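Local coordinates for protein uncharacterized metal-dependent hydrolase (Pyrococcus furiosus, PDB 3ICJ) that is of unknown function but carries two zinc ions and probably hydrolyses carbon-nitrogen bonds other than peptide bonds, as related amidohydrolases do, at residues G301-R306 with A374-D379; E333-A338 with E363-S368; V347-D352 with D356-A361; D380-I385 with L420-S425; W404-V409 with Y453-G458. All blocks are in the same frame, centred on the assembly; numbering follows the deposited sequence.

The five contacts lie in the amidohydrolase beta/alpha barrel, and contact 3 carries zinc ligand H348. Contact 1 touches it, their centres about 10 Å apart, and brings S375 to about 8 Å (nearest side-chain atom) from a zinc ion. Contact 2 lies farther out, its centre about 13 Å from that of contact 3, with which it shares helix 352-365. A salt bridge between E363 and R384 ties contact 2 to contact 4. Contact 5 lies about 11 Å from contact 1, centre to centre, where R408 reaches the 301-306 loop. Contacts 4 and 5 alternate along the chain and touch at K421 and G458.

Contact 1. Residues G301-R306 with A374-D379; sequences GSLGAR and ASLVRD
L303 meets L376 and S375 where two loops come together beside the binuclear zinc centre of a beta/alpha barrel of the amidohydrolase family. Segment 301-306 belongs to the loop after strand 290-294. Segment 374-379 begins directly after the zinc ligand H373, in the loop after strand 370-371. Their backbones stay well apart, with L303 CA 8.8 Å from S375 CA, and side chains alone bridge the gap.

The two leucines reach toward each other tip to tip, L303 CD2 lying 4.0 Å from L376 CD1. With CG in each anti to its carbonyl carbon (chi1 -71° in L303, -48° in L376), the branched ends meet between the loops. The second methyl of L303, CD1, approaches S375 CB at 4.4 Å, a looser touch made by the carbon of the serine and not by its hydroxyl. With no hydrogen bond crossing between the segments, the join is purely apolar, small in area and entirely buried.

Around it, I350 packs on both L303 and S375, and V409 of helix 405-413 touches both leucines, so the contact extends into a larger apolar layer. S375 is also close to the side chain of H373, which places this layer next to one metal ligand. L303 itself stands in a tight bend of its loop: S302 OG accepts a hydrogen bond from A305 N at 3.2 Å, with an N-H...O angle of 154°, forming an ST motif.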
# COMPACT_ATOMS: atom_id res chain seq x y z
N GLY A 301 -6.61 14.53 4.33
CA GLY A 301 -5.30 14.45 3.69
C GLY A 301 -4.24 13.90 4.65
O GLY A 301 -4.48 12.88 5.32
N SER A 302 -3.08 14.55 4.71
CA SER A 302 -1.91 14.00 5.41
C SER A 302 -1.40 15.00 6.46
O SER A 302 -1.60 16.20 6.32
CB SER A 302 -0.79 13.73 4.40
OG SER A 302 -0.30 14.97 3.90
N LEU A 303 -0.72 14.49 7.49
CA LEU A 303 -0.08 15.36 8.49
C LEU A 303 1.07 16.20 7.93
O LEU A 303 1.28 17.33 8.36
CB LEU A 303 0.39 14.57 9.70
CG LEU A 303 -0.75 14.06 10.60
CD1 LEU A 303 -0.25 12.91 11.49
CD2 LEU A 303 -1.36 15.16 11.41
N GLY A 304 1.80 15.65 6.95
CA GLY A 304 2.93 16.35 6.34
C GLY A 304 2.52 17.62 5.63
O GLY A 304 3.20 18.64 5.73
N ALA A 305 1.40 17.54 4.93
CA ALA A 305 0.87 18.67 4.18
C ALA A 305 -0.09 19.52 5.03
O ALA A 305 -0.58 20.56 4.57
CB ALA A 305 0.19 18.17 2.88
N ARG A 306 -0.32 19.11 6.28
CA ARG A 306 -1.28 19.78 7.19
C ARG A 306 -2.73 19.73 6.66
O ARG A 306 -3.53 20.64 6.91
CB ARG A 306 -0.89 21.23 7.56
CG ARG A 306 0.52 21.38 8.12
CD ARG A 306 0.71 22.69 8.86
NE ARG A 306 2.10 22.79 9.32
CZ ARG A 306 3.12 23.20 8.57
NH1 ARG A 306 2.90 23.62 7.33
NH2 ARG A 306 4.35 23.21 9.07
N ALA A 374 -5.15 5.38 10.42
CA ALA A 374 -5.58 5.71 11.80
C ALA A 374 -4.42 6.34 12.60
O ALA A 374 -4.13 5.91 13.72
CB ALA A 374 -6.13 4.45 12.51
N SER A 375 -3.76 7.32 12.00
CA SER A 375 -2.47 7.84 12.49
C SER A 375 -2.57 8.47 13.87
O SER A 375 -1.72 8.23 14.73
CB SER A 375 -1.88 8.84 11.49
OG SER A 375 -1.81 8.25 10.20
N LEU A 376 -3.61 9.27 14.08
CA LEU A 376 -3.91 9.78 15.43
C LEU A 376 -5.20 9.20 16.00
O LEU A 376 -6.29 9.44 15.48
CB LEU A 376 -3.99 11.31 15.42
CG LEU A 376 -2.82 12.01 14.71
CD1 LEU A 376 -3.08 13.49 14.55
CD2 LEU A 376 -1.53 11.77 15.46
N VAL A 377 -5.07 8.44 17.09
CA VAL A 377 -6.23 7.88 17.78
C VAL A 377 -6.20 8.32 19.24
O VAL A 377 -5.23 8.06 19.98
CB VAL A 377 -6.29 6.33 17.69
CG1 VAL A 377 -7.51 5.81 18.45
CG2 VAL A 377 -6.32 5.87 16.23
N ARG A 378 -7.26 9.00 19.65
CA ARG A 378 -7.39 9.45 21.04
C ARG A 378 -7.83 8.29 21.95
O ARG A 378 -8.48 7.34 21.48
CB ARG A 378 -8.40 10.60 21.14
CG ARG A 378 -8.16 11.76 20.16
CD ARG A 378 -9.15 12.93 20.38
NE ARG A 378 -10.56 12.52 20.46
CZ ARG A 378 -11.44 12.66 19.48
NH1 ARG A 378 -12.68 12.24 19.67
NH2 ARG A 378 -11.10 13.19 18.30
N ASP A 379 -7.47 8.37 23.23
CA ASP A 379 -7.95 7.45 24.27
C ASP A 379 -9.46 7.25 24.24
O ASP A 379 -9.95 6.12 24.31
CB ASP A 379 -7.53 7.93 25.66
CG ASP A 379 -6.07 7.61 25.99
OD1 ASP A 379 -5.33 7.14 25.10
OD2 ASP A 379 -5.67 7.83 27.15

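Contact 2. Residues E333-A338 with E363-S368; sequences EVIERA and EEAEFS
Helix 328-338 runs past the end of helix 352-365 with I335 CA 7.2 Å from A365 CA, the nearest CA pair of the two segments. I335 carries the contact through its CG2 methyl, which stands anti to the backbone N and points into the notch between A365 and F367. It lies 3.7 Å from A365 CB and 3.6 Å from F367 CG. The methyl sits over one face of the phenyl ring, 3.9 Å from the centroid and 25° off the ring normal, a CH-pi contact displaced toward the CG end of the ring. Both helices belong to the outer layer of the beta/alpha barrel, and a Schellman motif ends the second one. E366 takes a positive phi of 53°, and the chain then turns toward strand 370-371. F362 backs both I335 and F367, while V345 touches F367 from the loop before strand 346-349. At the exposed border, the bent chain of E336 brings OE2 to 3.9 Å from A365 CB. That carboxylate forms a salt bridge with K339, whose NZ also hydrogen-bonds to A365 O and so links the two helix ends.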
# COMPACT_ATOMS: atom_id res chain seq x y z
N GLU A 333 -23.35 7.30 2.07
CA GLU A 333 -23.93 7.13 0.71
C GLU A 333 -23.18 6.04 -0.10
O GLU A 333 -23.81 5.19 -0.74
CB GLU A 333 -23.94 8.47 -0.03
CG GLU A 333 -24.89 8.57 -1.24
CD GLU A 333 -24.22 8.27 -2.57
OE1 GLU A 333 -24.95 8.08 -3.57
OE2 GLU A 333 -22.96 8.21 -2.63
N VAL A 334 -21.85 6.04 -0.04
CA VAL A 334 -21.05 5.04 -0.74
C VAL A 334 -21.22 3.67 -0.10
O VAL A 334 -21.43 2.68 -0.81
CB VAL A 334 -19.55 5.45 -0.83
CG1 VAL A 334 -18.68 4.28 -1.33
CG2 VAL A 334 -19.39 6.64 -1.74
N ILE A 335 -21.17 3.62 1.24
CA ILE A 335 -21.42 2.39 2.00
C ILE A 335 -22.77 1.74 1.62
O ILE A 335 -22.86 0.52 1.45
CB ILE A 335 -21.34 2.61 3.54
CG1 ILE A 335 -19.91 2.94 3.97
CG2 ILE A 335 -21.81 1.38 4.30
CD1 ILE A 335 -19.80 3.42 5.44
N GLU A 336 -23.80 2.55 1.46
CA GLU A 336 -25.11 1.99 1.12
C GLU A 336 -25.13 1.39 -0.29
O GLU A 336 -25.93 0.49 -0.56
CB GLU A 336 -26.22 3.03 1.30
CG GLU A 336 -26.47 3.40 2.76
CD GLU A 336 -26.98 2.22 3.59
OE1 GLU A 336 -27.82 1.44 3.10
OE2 GLU A 336 -26.55 2.08 4.75
N ARG A 337 -24.26 1.88 -1.16
CA ARG A 337 -24.09 1.31 -2.49
C ARG A 337 -23.22 0.05 -2.45
O ARG A 337 -23.40 -0.86 -3.26
CB ARG A 337 -23.47 2.34 -3.45
CG ARG A 337 -24.38 3.50 -3.84
CD ARG A 337 -23.62 4.49 -4.75
NE ARG A 337 -23.62 4.05 -6.16
CZ ARG A 337 -23.02 4.70 -7.16
NH1 ARG A 337 -22.32 5.82 -6.93
NH2 ARG A 337 -23.11 4.22 -8.39
N ALA A 338 -22.27 0.01 -1.51
CA ALA A 338 -21.38 -1.15 -1.37
C ALA A 338 -22.09 -2.36 -0.76
O ALA A 338 -21.82 -3.49 -1.15
CB ALA A 338 -20.11 -0.79 -0.56
N GLU A 363 -20.80 3.56 12.25
CA GLU A 363 -21.84 3.43 13.25
C GLU A 363 -23.23 3.59 12.65
O GLU A 363 -24.10 2.76 12.89
CB GLU A 363 -21.68 4.48 14.33
CG GLU A 363 -21.20 3.95 15.65
CD GLU A 363 -21.89 4.63 16.82
OE1 GLU A 363 -22.62 3.94 17.55
OE2 GLU A 363 -21.69 5.85 16.99
N GLU A 364 -23.42 4.67 11.89
CA GLU A 364 -24.73 5.02 11.35
C GLU A 364 -25.19 3.99 10.34
O GLU A 364 -26.35 3.57 10.35
CB GLU A 364 -24.71 6.42 10.71
CG GLU A 364 -25.92 6.73 9.83
CD GLU A 364 -26.00 8.17 9.40
OE1 GLU A 364 -25.57 9.06 10.18
OE2 GLU A 364 -26.51 8.42 8.29
N ALA A 365 -24.28 3.55 9.48
CA ALA A 365 -24.59 2.55 8.46
C ALA A 365 -24.60 1.11 8.99
O ALA A 365 -24.90 0.18 8.24
CB ALA A 365 -23.61 2.69 7.28
N GLU A 366 -24.25 0.93 10.27
CA GLU A 366 -24.15 -0.37 10.94
C GLU A 366 -23.25 -1.30 10.15
O GLU A 366 -23.59 -2.46 9.89
CB GLU A 366 -25.54 -0.99 11.18
CG GLU A 366 -26.39 -0.16 12.13
CD GLU A 366 -27.88 -0.46 12.01
OE1 GLU A 366 -28.47 -0.24 10.92
OE2 GLU A 366 -28.46 -0.89 13.01
N PHE A 367 -22.09 -0.77 9.77
CA PHE A 367 -21.24 -1.42 8.81
C PHE A 367 -19.85 -1.50 9.42
O PHE A 367 -19.29 -0.50 9.84
CB PHE A 367 -21.22 -0.58 7.52
CG PHE A 367 -20.42 -1.21 6.39
CD1 PHE A 367 -21.03 -2.07 5.48
CD2 PHE A 367 -19.07 -0.89 6.21
CE1 PHE A 367 -20.30 -2.63 4.42
CE2 PHE A 367 -18.33 -1.46 5.17
CZ PHE A 367 -18.96 -2.33 4.27
N SER A 368 -19.28 -2.69 9.48
CA SER A 368 -17.94 -2.82 10.06
C SER A 368 -16.88 -2.69 8.97
O SER A 368 -16.54 -3.66 8.29
CB SER A 368 -17.81 -4.12 10.85
OG SER A 368 -16.91 -3.95 11.93

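Contact 3. Residues V347-D352 with D356-A361; sequences VHAIGD and DVALDA. With ZN (zinc ion), chain C.
D352 O, in the first turn of helix 352-365, accepts from D356 N of the same helix and from the side-chain amide Q381 NE2 of helix 379-388. D356 N lies 3.3 Å from D352 O with an N-H...O angle of 155°, and is tilted 28° from the carbonyl plane. Q381 NE2 also binds D356 OD1, tying two points of the turn together. D352 OD2 and D356 OD2, 5.1 Å apart, share R378 NH2 in salt bridges, which probably eases the repulsion between the carboxylates; S311 OG is a further partner of D352 OD2.

The apolar part centres on A358. V347 CG1, anti to the backbone N at chi1 172°, lies 3.8 Å from A358 CB, and A349 CB comes within 4.4 Å of the same methyl. H348, between them on the strand, points the other way. Its ND1 binds the zinc ion at 2.1 Å, while NE2 hydrogen-bonds to G301 O, so both ring nitrogens are engaged and the imidazole's rotation is fixed. H373 and the carboxylated K296 bind the same metal.

Strand 346-349 and the helix, with G351 at its N-cap position, start a beta-alpha-beta unit completed by strand 370-371. The zinc centre lies on one side of the strand and the helix on the other; helices 328-338 and 379-388 pack against this helix.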
# COMPACT_ATOMS: atom_id res chain seq x y z
N VAL A 347 -11.55 3.29 4.41
CA VAL A 347 -11.61 4.73 4.57
C VAL A 347 -10.29 5.26 5.14
O VAL A 347 -9.92 4.94 6.27
CB VAL A 347 -12.79 5.09 5.51
CG1 VAL A 347 -12.79 6.53 5.86
CG2 VAL A 347 -14.14 4.69 4.88
N HIS A 348 -9.58 6.06 4.36
CA HIS A 348 -8.36 6.78 4.80
C HIS A 348 -8.74 7.85 5.85
O HIS A 348 -9.52 8.75 5.57
CB HIS A 348 -7.68 7.39 3.56
CG HIS A 348 -6.70 8.50 3.82
ND1 HIS A 348 -5.42 8.49 3.32
CD2 HIS A 348 -6.84 9.70 4.45
CE1 HIS A 348 -4.80 9.62 3.65
NE2 HIS A 348 -5.64 10.36 4.35
N ALA A 349 -8.22 7.69 7.06
CA ALA A 349 -8.39 8.69 8.12
C ALA A 349 -7.10 8.83 8.91
O ALA A 349 -6.66 7.89 9.58
CB ALA A 349 -9.52 8.33 9.04
N ILE A 350 -6.50 10.01 8.83
CA ILE A 350 -5.20 10.28 9.46
C ILE A 350 -5.34 11.12 10.72
O ILE A 350 -4.88 10.72 11.80
CB ILE A 350 -4.19 10.86 8.42
CG1 ILE A 350 -3.84 9.74 7.42
CG2 ILE A 350 -2.93 11.50 9.10
CD1 ILE A 350 -2.65 10.06 6.45
N GLY A 351 -6.02 12.26 10.60
CA GLY A 351 -6.23 13.15 11.73
C GLY A 351 -7.24 12.57 12.71
O GLY A 351 -8.07 11.75 12.33
N ASP A 352 -7.17 13.00 13.97
CA ASP A 352 -8.08 12.46 15.00
C ASP A 352 -9.56 12.73 14.72
O ASP A 352 -10.43 11.90 15.03
CB ASP A 352 -7.69 12.93 16.39
CG ASP A 352 -7.97 14.40 16.61
OD1 ASP A 352 -7.37 15.26 15.92
OD2 ASP A 352 -8.79 14.71 17.49
N ASP A 356 -13.00 10.23 13.83
CA ASP A 356 -14.37 10.46 14.28
C ASP A 356 -15.39 10.39 13.15
O ASP A 356 -16.43 9.76 13.32
CB ASP A 356 -14.50 11.82 14.95
CG ASP A 356 -13.95 11.84 16.37
OD1 ASP A 356 -13.89 10.79 17.04
OD2 ASP A 356 -13.57 12.94 16.81
N VAL A 357 -15.07 11.02 12.01
CA VAL A 357 -15.97 11.03 10.84
C VAL A 357 -16.18 9.61 10.31
O VAL A 357 -17.32 9.20 10.04
CB VAL A 357 -15.43 11.98 9.71
CG1 VAL A 357 -16.22 11.78 8.37
CG2 VAL A 357 -15.53 13.45 10.15
N ALA A 358 -15.08 8.85 10.22
CA ALA A 358 -15.12 7.45 9.77
C ALA A 358 -15.90 6.55 10.74
O ALA A 358 -16.74 5.77 10.30
CB ALA A 358 -13.70 6.90 9.56
N LEU A 359 -15.64 6.67 12.03
CA LEU A 359 -16.41 5.95 13.06
C LEU A 359 -17.90 6.28 13.05
O LEU A 359 -18.73 5.37 13.13
CB LEU A 359 -15.80 6.14 14.45
CG LEU A 359 -14.38 5.59 14.69
CD1 LEU A 359 -13.85 6.04 16.05
CD2 LEU A 359 -14.33 4.09 14.57
N ASP A 360 -18.24 7.57 12.93
CA ASP A 360 -19.63 8.00 12.79
C ASP A 360 -20.30 7.37 11.58
O ASP A 360 -21.46 6.98 11.65
CB ASP A 360 -19.73 9.53 12.61
CG ASP A 360 -19.43 10.31 13.88
OD1 ASP A 360 -19.38 9.73 14.99
OD2 ASP A 360 -19.25 11.53 13.76
N ALA A 361 -19.58 7.31 10.47
CA ALA A 361 -20.13 6.78 9.24
C ALA A 361 -20.40 5.28 9.35
O ALA A 361 -21.45 4.81 8.88
CB ALA A 361 -19.22 7.07 8.09
ZN ZN C . -4.18 7.02 2.43

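Contact 4. Residues D380-I385 with L420-S425; sequences DQLERI and LKTLSS
L382 and I385 of helix 379-388 pack on T422 and L423 of helix 420-426, two neighbours in the outer helical layer of the beta/alpha barrel. The axes of segments 380-385 and 420-425 run 32° apart, in roughly the same direction, and approach to 10.8 Å.

The apolar contacts cross this gap. T422 CG2 faces the fork of L382, 3.8 Å from both CD1 and CD2, the two side chains meeting at about a right angle. Deeper in, L423 CD2 lies 4.3 Å from L382 CD2 and 4.4 Å from I385 CD1, looser touches. I385 and L423 both touch I392 of strand 391-394, which joins the helices to the barrel wall; V377 of the preceding loop touches L382 and I385.

No polar bond crosses between the segments; each helix finds polar partners elsewhere, as R384 does in salt bridges to D360 and E363. T422 divides its two branches: CG2, anti to the backbone N, serves the leucine, while OG1 on the other branch hydrogen-bonds to E459. The backbone of T422 is engaged too: S425 OG donates to T422 O at 2.7 Å, with a C=O...OG angle of 125°.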
# COMPACT_ATOMS: atom_id res chain seq x y z
N ASP A 380 -10.20 8.35 24.08
CA ASP A 380 -11.66 8.29 24.05
C ASP A 380 -12.24 7.63 22.78
O ASP A 380 -13.42 7.31 22.75
CB ASP A 380 -12.28 9.68 24.31
CG ASP A 380 -12.00 10.69 23.20
OD1 ASP A 380 -12.43 10.49 22.05
OD2 ASP A 380 -11.39 11.74 23.48
N GLN A 381 -11.41 7.43 21.75
CA GLN A 381 -11.88 6.78 20.53
C GLN A 381 -11.73 5.27 20.57
O GLN A 381 -12.36 4.55 19.79
CB GLN A 381 -11.15 7.34 19.30
CG GLN A 381 -11.52 8.79 18.96
CD GLN A 381 -10.62 9.37 17.88
OE1 GLN A 381 -9.41 9.17 17.90
NE2 GLN A 381 -11.22 10.05 16.92
N LEU A 382 -10.87 4.79 21.48
CA LEU A 382 -10.53 3.37 21.61
C LEU A 382 -11.73 2.45 21.86
O LEU A 382 -11.87 1.43 21.20
CB LEU A 382 -9.50 3.15 22.71
CG LEU A 382 -8.14 3.84 22.56
CD1 LEU A 382 -7.27 3.56 23.78
CD2 LEU A 382 -7.44 3.37 21.28
N GLU A 383 -12.60 2.83 22.79
CA GLU A 383 -13.82 2.06 23.06
C GLU A 383 -14.71 1.90 21.83
O GLU A 383 -15.26 0.82 21.63
CB GLU A 383 -14.63 2.65 24.22
CG GLU A 383 -14.13 2.23 25.61
CD GLU A 383 -13.89 0.72 25.77
OE1 GLU A 383 -14.80 -0.08 25.44
OE2 GLU A 383 -12.79 0.33 26.22
N ARG A 384 -14.83 2.95 21.02
CA ARG A 384 -15.67 2.92 19.81
C ARG A 384 -15.10 1.97 18.77
O ARG A 384 -15.85 1.28 18.10
CB ARG A 384 -15.79 4.31 19.18
CG ARG A 384 -16.56 5.33 19.98
CD ARG A 384 -16.74 6.60 19.16
NE ARG A 384 -17.82 6.47 18.18
CZ ARG A 384 -18.02 7.31 17.17
NH1 ARG A 384 -19.05 7.14 16.36
NH2 ARG A 384 -17.20 8.33 16.98
N ILE A 385 -13.77 1.96 18.64
CA ILE A 385 -13.05 1.11 17.69
C ILE A 385 -13.21 -0.36 18.07
O ILE A 385 -13.53 -1.19 17.22
CB ILE A 385 -11.55 1.54 17.57
CG1 ILE A 385 -11.46 2.91 16.89
CG2 ILE A 385 -10.71 0.53 16.78
CD1 ILE A 385 -10.10 3.58 17.00
N LEU A 420 0.46 1.30 17.67
CA LEU A 420 0.42 -0.04 17.11
C LEU A 420 0.02 -1.08 18.14
O LEU A 420 -0.83 -1.92 17.87
CB LEU A 420 1.77 -0.41 16.47
CG LEU A 420 2.35 0.58 15.45
CD1 LEU A 420 3.62 0.03 14.82
CD2 LEU A 420 1.34 0.91 14.37
N LYS A 421 0.65 -1.02 19.31
CA LYS A 421 0.39 -2.00 20.36
C LYS A 421 -1.06 -1.89 20.87
O LYS A 421 -1.76 -2.89 21.00
CB LYS A 421 1.41 -1.86 21.49
CG LYS A 421 1.11 -2.65 22.76
CD LYS A 421 1.23 -4.14 22.51
CE LYS A 421 1.20 -4.93 23.81
NZ LYS A 421 0.63 -6.28 23.56
N THR A 422 -1.50 -0.66 21.13
CA THR A 422 -2.85 -0.41 21.64
C THR A 422 -3.91 -0.84 20.63
O THR A 422 -4.81 -1.62 20.96
CB THR A 422 -3.03 1.06 22.04
OG1 THR A 422 -2.11 1.36 23.08
CG2 THR A 422 -4.45 1.34 22.56
N LEU A 423 -3.80 -0.35 19.39
CA LEU A 423 -4.74 -0.73 18.35
C LEU A 423 -4.83 -2.24 18.08
O LEU A 423 -5.93 -2.79 17.96
CB LEU A 423 -4.47 0.06 17.05
CG LEU A 423 -4.59 1.59 17.09
CD1 LEU A 423 -4.09 2.16 15.77
CD2 LEU A 423 -6.01 2.07 17.40
N SER A 424 -3.69 -2.92 18.05
CA SER A 424 -3.67 -4.36 17.83
C SER A 424 -4.28 -5.18 18.99
O SER A 424 -4.79 -6.28 18.78
CB SER A 424 -2.26 -4.84 17.50
OG SER A 424 -1.42 -4.66 18.63
N SER A 425 -4.27 -4.62 20.20
CA SER A 425 -4.89 -5.28 21.35
C SER A 425 -6.42 -5.10 21.46
O SER A 425 -7.07 -5.82 22.20
CB SER A 425 -4.22 -4.81 22.65
OG SER A 425 -4.63 -3.48 22.96

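Contact 5. Residues W404-V409 with Y453-G458; sequences WIVNRV and YVVDPG
The start of helix 405-413 meets the loop between helices 442-451 and 463-477 in this contact, I405 and V406 touching V454 and V455 in the helical part of the amidohydrolase beta/alpha barrel domain. The inner pair is I405 CG2 with V454 CG1, 3.9 Å apart. Both methyls are anti to their own backbone N (chi1 178° for V454), and the two side chains cross at about a right angle. Nearer the surface, V406 CG2 and V455 CG1 lie 4.3 Å apart. No hydrogen bond links the segments, so methyl packing alone joins them; their nearest CA atoms, I405 CA and V454 CA, are 7.7 Å apart.

Each segment also has bonds of its own. In the loop, D456 OD1 takes a 2.9 Å hydrogen bond from G458 N, an Asx turn in which the donor stands well above the carboxylate plane, 65° out of it. P457 CG lies over the centre of one face of the Y453 ring, 3.8 Å above its plane. On the helix, W404 holds the N-cap position, and R408 CZ lies 4.1 Å above the indole plane of W404, offset toward the rim. R408 is gripped further, by a salt bridge to D316 and by hydrogen bonds to L303 O and G304 O.

Through these bonds the helix start is tied to the 301-306 loop, where L303 packs on W404 and I405. V454 also touches Y418, just before helix 420-426, so the loop before helix 463-477 packs against both helix 405-413 and the approach to helix 420-426.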
# COMPACT_ATOMS: atom_id res chain seq x y z
N TRP A 404 8.67 14.73 12.04
CA TRP A 404 8.06 16.03 12.31
C TRP A 404 6.70 15.97 13.02
O TRP A 404 6.01 17.00 13.11
CB TRP A 404 7.96 16.82 10.99
CG TRP A 404 7.59 15.95 9.82
CD1 TRP A 404 8.38 15.62 8.76
CD2 TRP A 404 6.34 15.28 9.62
NE1 TRP A 404 7.70 14.78 7.90
CE2 TRP A 404 6.44 14.56 8.41
CE3 TRP A 404 5.13 15.22 10.33
CZ2 TRP A 404 5.38 13.78 7.90
CZ3 TRP A 404 4.10 14.45 9.84
CH2 TRP A 404 4.23 13.74 8.63
N ILE A 405 6.30 14.79 13.50
CA ILE A 405 4.99 14.60 14.17
C ILE A 405 4.78 15.56 15.35
O ILE A 405 3.74 16.24 15.41
CB ILE A 405 4.76 13.14 14.64
CG1 ILE A 405 4.43 12.24 13.44
CG2 ILE A 405 3.60 13.05 15.69
CD1 ILE A 405 2.95 12.04 13.18
N VAL A 406 5.75 15.63 16.26
CA VAL A 406 5.67 16.56 17.39
C VAL A 406 5.57 18.02 16.94
O VAL A 406 4.80 18.78 17.50
CB VAL A 406 6.81 16.34 18.44
CG1 VAL A 406 6.82 17.46 19.50
CG2 VAL A 406 6.64 14.99 19.12
N ASN A 407 6.29 18.40 15.89
CA ASN A 407 6.16 19.74 15.31
C ASN A 407 4.73 20.05 14.84
O ASN A 407 4.26 21.16 15.07
CB ASN A 407 7.15 19.98 14.16
CG ASN A 407 8.59 20.02 14.63
OD1 ASN A 407 8.88 20.16 15.82
ND2 ASN A 407 9.52 19.90 13.68
N ARG A 408 4.06 19.08 14.22
CA ARG A 408 2.70 19.28 13.69
C ARG A 408 1.62 19.36 14.76
O ARG A 408 0.70 20.18 14.65
CB ARG A 408 2.30 18.16 12.71
CG ARG A 408 3.13 18.09 11.44
CD ARG A 408 2.83 19.27 10.50
NE ARG A 408 3.52 19.09 9.23
CZ ARG A 408 4.79 19.42 9.01
NH1 ARG A 408 5.34 19.21 7.82
NH2 ARG A 408 5.52 19.96 9.99
N VAL A 409 1.72 18.50 15.77
CA VAL A 409 0.62 18.31 16.70
C VAL A 409 0.97 18.54 18.18
O VAL A 409 0.09 18.56 19.02
CB VAL A 409 -0.08 16.92 16.51
CG1 VAL A 409 -0.57 16.75 15.07
CG2 VAL A 409 0.82 15.75 16.95
N TYR A 453 9.29 4.19 18.19
CA TYR A 453 8.05 4.76 18.75
C TYR A 453 8.05 6.28 18.50
O TYR A 453 9.11 6.88 18.30
CB TYR A 453 7.94 4.44 20.25
CG TYR A 453 9.20 4.77 21.01
CD1 TYR A 453 9.45 6.06 21.46
CD2 TYR A 453 10.19 3.79 21.24
CE1 TYR A 453 10.63 6.38 22.11
CE2 TYR A 453 11.37 4.10 21.91
CZ TYR A 453 11.56 5.41 22.34
OH TYR A 453 12.72 5.76 23.01
N VAL A 454 6.87 6.91 18.52
CA VAL A 454 6.81 8.36 18.38
C VAL A 454 7.28 9.02 19.68
O VAL A 454 8.29 9.74 19.69
CB VAL A 454 5.42 8.85 17.93
CG1 VAL A 454 5.39 10.37 17.85
CG2 VAL A 454 5.07 8.23 16.58
N VAL A 455 6.54 8.75 20.76
CA VAL A 455 6.89 9.22 22.10
C VAL A 455 6.76 8.12 23.17
O VAL A 455 7.51 8.15 24.15
CB VAL A 455 6.03 10.43 22.56
CG1 VAL A 455 6.50 11.71 21.87
CG2 VAL A 455 4.54 10.18 22.32
N ASP A 456 5.86 7.15 22.98
CA ASP A 456 5.61 6.14 24.01
C ASP A 456 6.22 4.79 23.65
O ASP A 456 5.72 4.09 22.75
CB ASP A 456 4.10 6.01 24.28
CG ASP A 456 3.76 4.97 25.37
OD1 ASP A 456 4.66 4.49 26.11
OD2 ASP A 456 2.58 4.65 25.47
N PRO A 457 7.30 4.39 24.38
CA PRO A 457 7.92 3.11 24.05
C PRO A 457 6.98 1.92 24.26
O PRO A 457 7.18 0.87 23.66
CB PRO A 457 9.11 3.03 25.00
CG PRO A 457 9.38 4.46 25.39
CD PRO A 457 8.05 5.10 25.44
N GLY A 458 5.95 2.13 25.08
CA GLY A 458 4.84 1.17 25.27
C GLY A 458 4.05 0.83 24.01
O GLY A 458 3.30 -0.15 24.01